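Local coordinates for polysaccharide deacetylase-like protein (Bacillus anthracis, PDB 4V33) that is a putative zinc-dependent polysaccharide deacetylase that probably removes acetyl groups from a cell-wall polysaccharide and is linked to osmotic stability and cell shape maintenance, at residues A[105-110]-A[138-143]; A[186-191]-A[258-263]; A[269-274]-A[308-313]; A[329-332]-A[336-339]. One frame throughout, in Å; residues are numbered along the deposited sequence. Where two conformers were deposited one is given.

Contact 1. Residues A[105-110]-A[138-143]; sequences FDTKEF and ITFEQK
Phe105 and Phe140 meet between the two sheets of the fibronectin type III β-sandwich, the first near the end of strand 103-106 and the second at the end of strand 130-140. No hydrogen bond joins the two segments; the contact is made by side chains. The rings run nearly parallel, with planes 10° apart, yet this is not a stack: they meet rim to rim with centroids 5.6 Å apart, neither ring lying over the face of the other. The closest approach, Phe105 CE1 to Phe140 CE1 at 3.3 Å, marks a tight point, and Phe105 CD1 adds to it at 3.8 Å from Phe140 CZ. Phe105 reaches this point because its CG is anti to the backbone N (chi1 -177°).

Thr107 supplies the second half of the contact. Thr107 CG2 sits over one face of the Phe140 ring, 3.9 Å from the centroid and 14° off the normal, a CH-pi interaction shifted slightly toward the ring rim. The hydroxyl of the same residue is occupied by the carbonyl oxygen of Thr59. Just beyond the strand the backbone is turned by an Asx turn, in which Asp106 OD1 accepts from Lys108 N at 2.9 Å, while Glu109 OE1 binds Asp106 N at 3.0 Å. These bonds help set the 3-10 turn that carries Thr107. Ile79, Ile63 and an edge-to-face Phe117 close round Phe105, giving the aromatic and aliphatic interior characteristic of an immunoglobulin-like β-sandwich.

Contact 2. Residues A[186-191]-A[258-263]; sequences TFERWG and IFSMQS
Ser260, on strand 259-263, binds Glu188 of the 3-10 turn that follows strand 183-185, and a compact polar cluster forms around the pair. Strand 259-263 runs parallel to strand 230-234 in the sheet of the deacetylase domain, so the contact ties the turn to that sheet. Ser260 OG donates to Glu188 OE2 over 2.6 Å, using the syn lone pair of the carboxylate oxygen. On the buried, tight side, Ser260 OG accepts from Gln262 NE2 at 2.8 Å (N-H...O angle 153°). Ser260 OG also accepts from a water at 2.9 Å, giving it one donated and two accepted bonds. That water in turn accepts from Phe187 N, at 2.9 Å. Beside these bonds Thr186 CB and Ser260 CB are 3.7 Å apart, and Thr186 CG2 comes equally close to the same carbon. Gln262 OE1 is held by the backbone N of Ile297 and of Ala298.

The solvent side belongs to Glu188, an exposed residue whose chain bends at chi2 (86°) to bring its carboxylate in from the rim. Gln262 NE2 also comes within 3.5 Å of Glu188 OE2, though its hydrogen bond goes to Ser260 OG. Glu188 OE1 accepts a hydrogen bond from Thr186 OG1 at 2.6 Å. Two short bonds received from hydroxyls, one on each oxygen, are consistent with an ionised Glu188 whose charge is partly dispersed over the cluster.

Contact 3. Residues A[269-274]-A[308-313]; sequences ADLPKI and DKVVAE
Val310 presents both methyl groups to the turn formed by Leu271 and Pro272. The side chains of Leu271 and Val310 cross at about a right angle, and the Val310 CG1 methyl lies 3.8 Å from Leu271 CB and 3.9 Å from Leu271 CD1. Val310 CG2 lies over the junction of the two residues: it is 3.8 Å from Leu271 CB and 3.9 Å from Pro272 CG, where the crossing is slanted, and approaches the backbone more closely, 3.6 Å from Pro272 N and 3.7 Å from Leu271 C. The valine torsion sets CG1 anti to its backbone N (chi1 172°) and leaves CG2 facing the peptide between Leu271 and Pro272. No hydrogen bond crosses between the segments; the contact is van der Waals packing. Beside it on the helix, Lys309 NZ forms a salt bridge with Glu313 OE2 at 2.7 Å, one turn apart.

Residues 269-274 follow zinc ligand His268 and include a 3-10 turn at 271-273, leading to helix 277-292. Tyr277 OH of that helix makes a hydrogen bond with Leu271 O, and Tyr277 also touches Lys309 and Glu313. Tyr301 packs on Leu271 and His305 on Pro272, so the turn sits between helix 277-292, helix 308-315 and the loop that follows strand 298-300.

Contact 4. Residues A[329-332]-A[336-339]; sequences FITK and DELL
Lys332 N donates to Glu337 OE1 over 3.0 Å with an N-H...O angle of 149°, the strongest polar link between the two segments and one that uses the syn lone pair of the oxygen. A weak bond from Lys332 N to Glu337 OE2, 3.2 Å long, makes the grip lopsidedly bifurcated. The strongest polar link of the carboxylate as a whole comes from the intervening loop, where Gly333 N binds Glu337 OE2; Glu334 N adds a weak bond to Glu337 OE1. The carboxylate thus gathers successive backbone N-H groups of the turn, which helps hold its rotation and probably stabilises its negative charge. A water lies 2.9 Å from Ile330 O and 2.8 Å from Glu337 OE1, on the way between the two segments.

Reach is provided by the glutamate chain, which leaves with CG between its backbone N and carbonyl carbon (chi1 66°) and is extended beyond. Around the carboxylate the packing begins with Thr331 CG2, 3.5 Å from Glu337 OE2. Next comes the Phe329 ring, whose CZ stands 4.1 Å from Glu337 CD, with ring and carboxylate planes 74° apart. The outermost pair is apolar: Phe329 CZ meets Leu338 CD2 at 3.7 Å, the two side chains crossing at a slant.

Both segments belong to the connection between strands 320-326 and 341-345. Leu338 is backbone-bonded to Ala321 on the first of these strands, Phe329 to Val144 in the link from the sandwich domain, and Asp336 reaches Lys315 of helix 308-315 through a salt bridge.

How the contacts relate
Contact 4 is the hub, touching all three others. Glu141 OE1 of contact 1 comes within 3.4 Å of Thr331 CB, so the segment leaving the fibronectin type III domain packs on the deacetylase domain there. Trp190 of 186-191 bridges contacts 2 and 4, its CZ2 lying 3.4 Å from Phe329 CE2 and 3.5 Å from Leu338 CD2. Val311 CG1 meets Leu339 CD1 at 4.0 Å, joining contacts 3 and 4. Contacts 1 and 3 lie at opposite sides of the chain's centre, about 37 Å between centres. The zinc, bound by Asp206, His264 and His268, is about 10 Å from the Leu271 side chain and about 12 Å from that of Gln262.

Contact 1. Residues A[105-110]-A[138-143]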
loop_
_atom_site.group_PDB
_atom_site.type_symbol
_atom_site.label_atom_id
_atom_site.label_comp_id
_atom_site.label_asym_id
_atom_site.label_seq_id
_atom_site.Cartn_x
_atom_site.Cartn_y
_atom_site.Cartn_z
ATOM N N PHE A 105 -15.206 -21.293 2.761
ATOM C CA PHE A 105 -14.004 -20.576 3.136
ATOM C C PHE A 105 -14.396 -19.326 3.898
ATOM O O PHE A 105 -15.224 -18.553 3.430
ATOM C CB PHE A 105 -13.193 -20.183 1.901
ATOM C CG PHE A 105 -11.897 -19.493 2.231
ATOM C CD1 PHE A 105 -11.859 -18.127 2.480
ATOM C CD2 PHE A 105 -10.720 -20.215 2.312
ATOM C CE1 PHE A 105 -10.668 -17.500 2.798
ATOM C CE2 PHE A 105 -9.528 -19.586 2.624
ATOM C CZ PHE A 105 -9.504 -18.233 2.864
ATOM N N ASP A 106 -13.794 -19.121 5.061
ATOM C CA ASP A 106 -14.075 -17.935 5.853
ATOM C C ASP A 106 -12.782 -17.386 6.435
ATOM O O ASP A 106 -11.961 -18.140 6.955
ATOM C CB ASP A 106 -15.054 -18.277 6.980
ATOM C CG ASP A 106 -15.780 -17.055 7.516
ATOM O OD1 ASP A 106 -15.108 -16.132 8.018
ATOM O OD2 ASP A 106 -17.028 -17.023 7.444
ATOM N N THR A 107 -12.594 -16.071 6.360
ATOM C CA THR A 107 -11.395 -15.471 6.929
ATOM C C THR A 107 -11.297 -15.721 8.435
ATOM O O THR A 107 -10.213 -15.649 9.008
ATOM C CB THR A 107 -11.293 -13.966 6.619
ATOM O OG1 THR A 107 -12.481 -13.301 7.065
ATOM C CG2 THR A 107 -11.119 -13.747 5.119
ATOM N N LYS A 108 -12.427 -16.037 9.063
ATOM C CA LYS A 108 -12.454 -16.433 10.469
ATOM C C LYS A 108 -11.572 -17.665 10.718
ATOM O O LYS A 108 -11.061 -17.859 11.822
ATOM C CB LYS A 108 -13.894 -16.719 10.907
ATOM C CG LYS A 108 -14.056 -17.118 12.364
ATOM C CD LYS A 108 -15.510 -17.446 12.688
ATOM C CE LYS A 108 -15.657 -17.998 14.102
ATOM N NZ LYS A 108 -15.241 -17.011 15.142
ATOM N N GLU A 109 -11.393 -18.488 9.687
ATOM C CA GLU A 109 -10.565 -19.692 9.792
ATOM C C GLU A 109 -9.080 -19.360 9.731
ATOM O O GLU A 109 -8.234 -20.247 9.877
ATOM C CB GLU A 109 -10.887 -20.680 8.666
ATOM C CG GLU A 109 -12.305 -21.230 8.654
ATOM C CD GLU A 109 -12.558 -22.121 7.444
ATOM O OE1 GLU A 109 -12.783 -21.582 6.337
ATOM O OE2 GLU A 109 -12.513 -23.361 7.595
ATOM N N PHE A 110 -8.767 -18.094 9.467
ATOM C CA PHE A 110 -7.383 -17.637 9.389
ATOM C C PHE A 110 -7.179 -16.405 10.265
ATOM O O PHE A 110 -6.617 -15.398 9.836
ATOM C CB PHE A 110 -6.971 -17.380 7.935
ATOM C CG PHE A 110 -7.012 -18.616 7.078
ATOM C CD1 PHE A 110 -8.215 -19.075 6.554
ATOM C CD2 PHE A 110 -5.855 -19.336 6.819
ATOM C CE1 PHE A 110 -8.260 -20.228 5.777
ATOM C CE2 PHE A 110 -5.893 -20.485 6.040
ATOM C CZ PHE A 110 -7.096 -20.932 5.526
ATOM N N ILE A 138 -7.219 -16.539 -3.892
ATOM C CA ILE A 138 -8.374 -15.694 -3.636
ATOM C C ILE A 138 -7.919 -14.523 -2.778
ATOM O O ILE A 138 -7.121 -14.691 -1.858
ATOM C CB ILE A 138 -9.504 -16.468 -2.935
ATOM C CG1 ILE A 138 -10.713 -15.558 -2.711
ATOM C CG2 ILE A 138 -9.023 -17.092 -1.624
ATOM C CD1 ILE A 138 -11.955 -16.303 -2.299
ATOM N N THR A 139 -8.410 -13.330 -3.095
ATOM C CA THR A 139 -7.979 -12.142 -2.370
ATOM C C THR A 139 -9.136 -11.418 -1.695
ATOM O O THR A 139 -10.079 -10.976 -2.352
ATOM C CB THR A 139 -7.235 -11.159 -3.294
ATOM O OG1 THR A 139 -6.058 -11.792 -3.814
ATOM C CG2 THR A 139 -6.835 -9.906 -2.512
ATOM N N PHE A 140 -9.055 -11.321 -0.371
ATOM C CA PHE A 140 -9.963 -10.492 0.408
ATOM C C PHE A 140 -9.270 -9.157 0.654
ATOM O O PHE A 140 -8.349 -9.067 1.465
ATOM C CB PHE A 140 -10.321 -11.195 1.729
ATOM C CG PHE A 140 -11.168 -12.426 1.534
ATOM C CD1 PHE A 140 -10.582 -13.654 1.283
ATOM C CD2 PHE A 140 -12.549 -12.340 1.559
ATOM C CE1 PHE A 140 -11.362 -14.778 1.079
ATOM C CE2 PHE A 140 -13.333 -13.461 1.357
ATOM C CZ PHE A 140 -12.738 -14.681 1.116
ATOM N N GLU A 141 -9.706 -8.131 -0.072
ATOM C CA GLU A 141 -8.995 -6.850 -0.106
ATOM C C GLU A 141 -8.686 -6.286 1.269
ATOM O O GLU A 141 -9.562 -6.212 2.132
ATOM C CB GLU A 141 -9.782 -5.809 -0.909
ATOM C CG GLU A 141 -9.862 -6.092 -2.399
ATOM C CD GLU A 141 -8.506 -6.051 -3.089
ATOM O OE1 GLU A 141 -7.570 -5.433 -2.545
ATOM O OE2 GLU A 141 -8.378 -6.647 -4.185
ATOM N N GLN A 142 -7.424 -5.920 1.468
ATOM C CA GLN A 142 -6.999 -5.283 2.710
ATOM C C GLN A 142 -7.079 -3.773 2.624
ATOM O O GLN A 142 -6.795 -3.180 1.582
ATOM C CB GLN A 142 -5.556 -5.671 3.053
ATOM C CG GLN A 142 -5.357 -7.148 3.240
ATOM C CD GLN A 142 -4.079 -7.486 3.982
ATOM O OE1 GLN A 142 -4.123 -8.089 5.050
ATOM N NE2 GLN A 142 -2.935 -7.139 3.400
ATOM N N LYS A 143 -7.452 -3.154 3.735
ATOM C CA LYS A 143 -7.414 -1.701 3.825
ATOM C C LYS A 143 -5.962 -1.245 3.916
ATOM O O LYS A 143 -5.102 -1.949 4.461
ATOM C CB LYS A 143 -8.223 -1.208 5.027
ATOM C CG LYS A 143 -7.602 -1.527 6.379
ATOM C CD LYS A 143 -8.580 -1.262 7.512
ATOM C CE LYS A 143 -7.943 -1.527 8.869
ATOM N NZ LYS A 143 -7.475 -2.935 8.999
#

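Contact 2. Residues A[186-191]-A[258-263]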
loop_
_atom_site.group_PDB
_atom_site.type_symbol
_atom_site.label_atom_id
_atom_site.label_comp_id
_atom_site.label_asym_id
_atom_site.label_seq_id
_atom_site.Cartn_x
_atom_site.Cartn_y
_atom_site.Cartn_z
ATOM N N THR A 186 5.908 1.566 -0.523
ATOM C CA THR A 186 5.834 2.718 -1.420
ATOM C C THR A 186 5.125 2.257 -2.688
ATOM O O THR A 186 4.870 1.067 -2.848
ATOM C CB THR A 186 7.230 3.286 -1.754
ATOM O OG1 THR A 186 8.069 2.251 -2.293
ATOM C CG2 THR A 186 7.881 3.857 -0.501
ATOM N N PHE A 187 4.821 3.166 -3.610
ATOM C CA PHE A 187 3.959 2.804 -4.736
ATOM C C PHE A 187 4.583 1.835 -5.740
ATOM O O PHE A 187 3.871 1.194 -6.507
ATOM C CB PHE A 187 3.389 4.062 -5.419
ATOM C CG PHE A 187 2.356 4.749 -4.585
ATOM C CD1 PHE A 187 1.082 4.205 -4.456
ATOM C CD2 PHE A 187 2.668 5.901 -3.866
ATOM C CE1 PHE A 187 0.129 4.805 -3.658
ATOM C CE2 PHE A 187 1.716 6.510 -3.059
ATOM C CZ PHE A 187 0.445 5.963 -2.953
ATOM N N GLU A 188 5.904 1.700 -5.705
ATOM C CA GLU A 188 6.576 0.674 -6.497
ATOM C C GLU A 188 6.134 -0.738 -6.096
ATOM O O GLU A 188 6.284 -1.683 -6.874
ATOM C CB GLU A 188 8.093 0.786 -6.354
ATOM C CG GLU A 188 8.670 2.078 -6.894
ATOM C CD GLU A 188 8.656 3.213 -5.885
ATOM O OE1 GLU A 188 8.086 3.051 -4.781
ATOM O OE2 GLU A 188 9.244 4.268 -6.203
ATOM N N ARG A 189 5.590 -0.873 -4.889
ATOM C CA ARG A 189 5.103 -2.166 -4.409
ATOM C C ARG A 189 3.595 -2.163 -4.227
ATOM O O ARG A 189 3.077 -2.873 -3.367
ATOM C CB ARG A 189 5.783 -2.541 -3.094
ATOM C CG ARG A 189 7.235 -2.941 -3.256
ATOM C CD ARG A 189 7.783 -3.430 -1.918
ATOM N NE ARG A 189 7.219 -4.721 -1.541
ATOM C CZ ARG A 189 7.415 -5.301 -0.360
ATOM N NH1 ARG A 189 8.146 -4.696 0.567
ATOM N NH2 ARG A 189 6.885 -6.492 -0.107
ATOM N N TRP A 190 2.885 -1.364 -5.023
ATOM C CA TRP A 190 1.425 -1.349 -4.947
ATOM C C TRP A 190 0.849 -2.755 -5.140
ATOM O O TRP A 190 -0.135 -3.133 -4.493
ATOM C CB TRP A 190 0.815 -0.400 -5.990
ATOM C CG TRP A 190 -0.661 -0.298 -5.819
ATOM C CD1 TRP A 190 -1.626 -0.777 -6.657
ATOM C CD2 TRP A 190 -1.340 0.289 -4.712
ATOM N NE1 TRP A 190 -2.872 -0.517 -6.134
ATOM C CE2 TRP A 190 -2.723 0.138 -4.942
ATOM C CE3 TRP A 190 -0.915 0.927 -3.541
ATOM C CZ2 TRP A 190 -3.681 0.606 -4.046
ATOM C CZ3 TRP A 190 -1.863 1.390 -2.653
ATOM C CH2 TRP A 190 -3.232 1.228 -2.912
ATOM N N GLY A 191 1.480 -3.523 -6.020
ATOM C CA GLY A 191 1.045 -4.881 -6.302
ATOM C C GLY A 191 1.177 -5.838 -5.128
ATOM O O GLY A 191 0.721 -6.978 -5.215
ATOM N N ILE A 258 15.420 3.808 1.266
ATOM C CA ILE A 258 14.298 4.149 2.134
ATOM C C ILE A 258 13.241 4.987 1.416
ATOM O O ILE A 258 12.050 4.732 1.543
ATOM C CB ILE A 258 14.766 4.846 3.445
ATOM C CG1 ILE A 258 15.625 3.876 4.268
ATOM C CG2 ILE A 258 13.572 5.317 4.275
ATOM C CD1 ILE A 258 16.239 4.504 5.514
ATOM N N PHE A 259 13.663 5.986 0.648
ATOM C CA PHE A 259 12.686 6.887 0.059
ATOM C C PHE A 259 12.352 6.640 -1.400
ATOM O O PHE A 259 13.221 6.352 -2.221
ATOM C CB PHE A 259 13.105 8.345 0.250
ATOM C CG PHE A 259 12.701 8.908 1.575
ATOM C CD1 PHE A 259 13.515 8.747 2.680
ATOM C CD2 PHE A 259 11.493 9.580 1.723
ATOM C CE1 PHE A 259 13.140 9.247 3.918
ATOM C CE2 PHE A 259 11.110 10.081 2.959
ATOM C CZ PHE A 259 11.946 9.918 4.057
ATOM N N SER A 260 11.062 6.766 -1.684
ATOM C CA SER A 260 10.563 6.874 -3.046
ATOM C C SER A 260 10.236 8.351 -3.256
ATOM O O SER A 260 9.412 8.916 -2.539
ATOM C CB SER A 260 9.299 6.040 -3.194
ATOM O OG SER A 260 8.732 6.193 -4.481
ATOM N N MET A 261 10.890 8.980 -4.228
ATOM C CA MET A 261 10.752 10.420 -4.430
ATOM C C MET A 261 9.754 10.667 -5.550
ATOM O O MET A 261 9.996 10.319 -6.704
ATOM C CB MET A 261 12.114 11.035 -4.766
ATOM C CG MET A 261 12.155 12.561 -4.766
ATOM S SD MET A 261 12.007 13.280 -3.110
ATOM C CE MET A 261 12.999 12.122 -2.222
ATOM N N GLN A 262 8.616 11.244 -5.189
ATOM C CA GLN A 262 7.505 11.395 -6.113
ATOM C C GLN A 262 7.116 12.869 -6.204
ATOM O O GLN A 262 7.786 13.722 -5.626
ATOM C CB GLN A 262 6.340 10.502 -5.660
ATOM C CG GLN A 262 6.732 9.011 -5.558
ATOM C CD GLN A 262 7.146 8.437 -6.906
ATOM O OE1 GLN A 262 6.587 8.801 -7.943
ATOM N NE2 GLN A 262 8.140 7.545 -6.899
ATOM N N SER A 263 6.051 13.167 -6.938
ATOM C CA SER A 263 5.756 14.551 -7.324
ATOM C C SER A 263 4.726 15.269 -6.450
ATOM O O SER A 263 3.727 14.682 -6.057
ATOM C CB SER A 263 5.259 14.562 -8.770
ATOM O OG SER A 263 4.944 15.879 -9.203
HETATM O O HOH W 1 5.926 5.855 -3.733
#

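Contact 3. Residues A[269-274]-A[308-313]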
loop_
_atom_site.group_PDB
_atom_site.type_symbol
_atom_site.label_atom_id
_atom_site.label_comp_id
_atom_site.label_asym_id
_atom_site.label_seq_id
_atom_site.Cartn_x
_atom_site.Cartn_y
_atom_site.Cartn_z
ATOM N N ALA A 269 0.812 23.801 -7.280
ATOM C CA ALA A 269 -0.269 24.497 -7.963
ATOM C C ALA A 269 -1.647 24.100 -7.464
ATOM O O ALA A 269 -1.898 22.940 -7.148
ATOM C CB ALA A 269 -0.180 24.231 -9.467
ATOM N N ASP A 270 -2.555 25.078 -7.436
ATOM C CA ASP A 270 -3.954 24.806 -7.142
ATOM C C ASP A 270 -4.548 24.265 -8.435
ATOM O O ASP A 270 -5.014 25.020 -9.285
ATOM C CB ASP A 270 -4.647 26.107 -6.720
ATOM C CG ASP A 270 -6.062 25.892 -6.232
ATOM O OD1 ASP A 270 -6.490 24.725 -6.104
ATOM O OD2 ASP A 270 -6.741 26.908 -5.959
ATOM N N LEU A 271 -4.492 22.947 -8.595
ATOM C CA LEU A 271 -4.739 22.349 -9.908
ATOM C C LEU A 271 -6.067 22.687 -10.606
ATOM O O LEU A 271 -6.069 22.900 -11.811
ATOM C CB LEU A 271 -4.504 20.838 -9.848
ATOM C CG LEU A 271 -3.042 20.458 -9.609
ATOM C CD1 LEU A 271 -2.910 18.982 -9.272
ATOM C CD2 LEU A 271 -2.209 20.803 -10.843
ATOM N N PRO A 272 -7.190 22.746 -9.861
ATOM C CA PRO A 272 -8.431 23.116 -10.559
ATOM C C PRO A 272 -8.418 24.527 -11.143
ATOM O O PRO A 272 -9.247 24.823 -12.003
ATOM C CB PRO A 272 -9.488 23.026 -9.452
ATOM C CG PRO A 272 -8.947 22.003 -8.517
ATOM C CD PRO A 272 -7.465 22.269 -8.492
ATOM N N LYS A 273 -7.483 25.370 -10.705
ATOM C CA LYS A 273 -7.460 26.776 -11.108
ATOM C C LYS A 273 -6.356 27.137 -12.102
ATOM O O LYS A 273 -6.208 28.303 -12.469
ATOM C CB LYS A 273 -7.321 27.666 -9.871
ATOM C CG LYS A 273 -8.421 27.483 -8.840
ATOM C CD LYS A 273 -9.779 27.858 -9.416
ATOM C CE LYS A 273 -10.868 27.787 -8.355
ATOM N NZ LYS A 273 -10.596 28.708 -7.212
ATOM N N ILE A 274 -5.571 26.156 -12.530
ATOM C CA ILE A 274 -4.491 26.442 -13.467
ATOM C C ILE A 274 -4.806 25.881 -14.849
ATOM O O ILE A 274 -5.728 25.080 -15.007
ATOM C CB ILE A 274 -3.154 25.874 -12.977
ATOM C CG1 ILE A 274 -3.210 24.344 -12.938
ATOM C CG2 ILE A 274 -2.838 26.411 -11.588
ATOM C CD1 ILE A 274 -2.054 23.665 -13.640
ATOM N N ASP A 308 -12.949 16.300 -11.506
ATOM C CA ASP A 308 -12.850 15.341 -12.601
ATOM C C ASP A 308 -11.854 15.780 -13.674
ATOM O O ASP A 308 -11.144 14.950 -14.243
ATOM C CB ASP A 308 -14.221 15.083 -13.237
ATOM C CG ASP A 308 -15.125 14.243 -12.353
ATOM O OD1 ASP A 308 -14.627 13.641 -11.377
ATOM O OD2 ASP A 308 -16.340 14.178 -12.649
ATOM N N LYS A 309 -11.807 17.083 -13.944
ATOM C CA LYS A 309 -10.870 17.628 -14.918
ATOM C C LYS A 309 -9.427 17.380 -14.484
ATOM O O LYS A 309 -8.591 16.969 -15.288
ATOM C CB LYS A 309 -11.107 19.129 -15.113
ATOM C CG LYS A 309 -9.993 19.850 -15.857
ATOM C CD LYS A 309 -10.037 19.569 -17.342
ATOM C CE LYS A 309 -8.881 20.235 -18.081
ATOM N NZ LYS A 309 -8.744 19.715 -19.469
ATOM N N VAL A 310 -9.144 17.632 -13.212
ATOM C CA VAL A 310 -7.804 17.419 -12.670
ATOM C C VAL A 310 -7.422 15.944 -12.701
ATOM O O VAL A 310 -6.287 15.608 -13.038
ATOM C CB VAL A 310 -7.664 17.989 -11.241
ATOM C CG1 VAL A 310 -6.323 17.591 -10.608
ATOM C CG2 VAL A 310 -7.800 19.506 -11.272
ATOM N N VAL A 311 -8.360 15.066 -12.349
ATOM C CA VAL A 311 -8.100 13.628 -12.416
ATOM C C VAL A 311 -7.749 13.209 -13.840
ATOM O O VAL A 311 -6.793 12.465 -14.057
ATOM C CB VAL A 311 -9.296 12.782 -11.908
ATOM C CG1 VAL A 311 -9.057 11.294 -12.171
ATOM C CG2 VAL A 311 -9.511 13.003 -10.426
ATOM N N ALA A 312 -8.513 13.696 -14.811
ATOM C CA ALA A 312 -8.253 13.338 -16.200
ATOM C C ALA A 312 -6.880 13.815 -16.682
ATOM O O ALA A 312 -6.205 13.110 -17.437
ATOM C CB ALA A 312 -9.347 13.857 -17.099
ATOM N N GLU A 313 -6.466 15.007 -16.250
ATOM C CA GLU A 313 -5.147 15.507 -16.621
ATOM C C GLU A 313 -4.059 14.688 -15.931
ATOM O O GLU A 313 -3.068 14.296 -16.555
ATOM C CB GLU A 313 -5.000 16.996 -16.267
ATOM C CG GLU A 313 -5.898 17.929 -17.079
ATOM C CD GLU A 313 -5.472 18.067 -18.532
ATOM O OE1 GLU A 313 -4.399 17.553 -18.910
ATOM O OE2 GLU A 313 -6.221 18.703 -19.307
#

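Contact 4. Residues A[329-332]-A[336-339]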
loop_
_atom_site.group_PDB
_atom_site.type_symbol
_atom_site.label_atom_id
_atom_site.label_comp_id
_atom_site.label_asym_id
_atom_site.label_seq_id
_atom_site.Cartn_x
_atom_site.Cartn_y
_atom_site.Cartn_z
ATOM N N PHE A 329 -7.552 3.822 2.371
ATOM C CA PHE A 329 -7.869 3.293 1.060
ATOM C C PHE A 329 -8.252 1.811 1.128
ATOM O O PHE A 329 -7.707 1.055 1.926
ATOM C CB PHE A 329 -6.684 3.467 0.104
ATOM C CG PHE A 329 -6.923 2.873 -1.255
ATOM C CD1 PHE A 329 -7.554 3.610 -2.246
ATOM C CD2 PHE A 329 -6.545 1.567 -1.536
ATOM C CE1 PHE A 329 -7.790 3.062 -3.494
ATOM C CE2 PHE A 329 -6.786 1.010 -2.776
ATOM C CZ PHE A 329 -7.405 1.762 -3.760
ATOM N N ILE A 330 -9.199 1.407 0.292
ATOM C CA ILE A 330 -9.405 -0.009 -0.006
ATOM C C ILE A 330 -9.742 -0.131 -1.485
ATOM O O ILE A 330 -10.354 0.771 -2.078
ATOM C CB ILE A 330 -10.489 -0.669 0.887
ATOM C CG1 ILE A 330 -10.425 -2.199 0.774
ATOM C CG2 ILE A 330 -11.873 -0.145 0.541
ATOM C CD1 ILE A 330 -11.144 -2.924 1.891
ATOM N N THR A 331 -9.300 -1.225 -2.091
ATOM C CA THR A 331 -9.524 -1.464 -3.509
ATOM C C THR A 331 -10.972 -1.859 -3.763
ATOM O O THR A 331 -11.416 -2.927 -3.344
ATOM C CB THR A 331 -8.582 -2.569 -4.033
ATOM O OG1 THR A 331 -7.223 -2.182 -3.785
ATOM C CG2 THR A 331 -8.774 -2.777 -5.522
ATOM N N LYS A 332 -11.709 -0.986 -4.443
ATOM C CA LYS A 332 -13.117 -1.238 -4.746
ATOM C C LYS A 332 -13.357 -1.474 -6.226
ATOM O O LYS A 332 -14.447 -1.878 -6.621
ATOM C CB LYS A 332 -13.982 -0.065 -4.275
ATOM C CG LYS A 332 -13.867 0.229 -2.789
ATOM C CD LYS A 332 -14.819 1.340 -2.374
ATOM C CE LYS A 332 -14.632 1.701 -0.907
ATOM N NZ LYS A 332 -15.618 2.722 -0.448
ATOM N N ASP A 336 -10.900 5.137 -11.782
ATOM C CA ASP A 336 -9.798 6.020 -11.394
ATOM C C ASP A 336 -9.557 6.124 -9.880
ATOM O O ASP A 336 -9.066 7.150 -9.389
ATOM C CB ASP A 336 -10.019 7.422 -11.978
ATOM C CG ASP A 336 -10.016 7.428 -13.488
ATOM O OD1 ASP A 336 -9.297 6.599 -14.083
ATOM O OD2 ASP A 336 -10.732 8.258 -14.084
ATOM N N GLU A 337 -9.889 5.070 -9.136
ATOM C CA GLU A 337 -9.794 5.154 -7.680
ATOM C C GLU A 337 -8.367 5.391 -7.190
ATOM O O GLU A 337 -8.161 5.992 -6.137
ATOM C CB GLU A 337 -10.404 3.916 -7.003
ATOM C CG GLU A 337 -9.663 2.608 -7.251
ATOM C CD GLU A 337 -10.352 1.417 -6.611
ATOM O OE1 GLU A 337 -11.389 1.611 -5.936
ATOM O OE2 GLU A 337 -9.855 0.283 -6.787
ATOM N N LEU A 338 -7.377 4.940 -7.953
ATOM C CA LEU A 338 -5.988 5.110 -7.528
ATOM C C LEU A 338 -5.501 6.544 -7.700
ATOM O O LEU A 338 -4.424 6.898 -7.210
ATOM C CB LEU A 338 -5.059 4.151 -8.276
ATOM C CG LEU A 338 -5.416 2.672 -8.162
ATOM C CD1 LEU A 338 -4.517 1.853 -9.078
ATOM C CD2 LEU A 338 -5.276 2.227 -6.720
ATOM N N LEU A 339 -6.298 7.356 -8.398
ATOM C CA LEU A 339 -6.010 8.775 -8.596
ATOM C C LEU A 339 -6.842 9.640 -7.650
ATOM O O LEU A 339 -6.895 10.863 -7.798
ATOM C CB LEU A 339 -6.309 9.178 -10.050
ATOM C CG LEU A 339 -5.502 8.412 -11.105
ATOM C CD1 LEU A 339 -5.960 8.755 -12.513
ATOM C CD2 LEU A 339 -4.012 8.689 -10.952
HETATM O O HOH W 2 -11.272 3.086 -3.542
#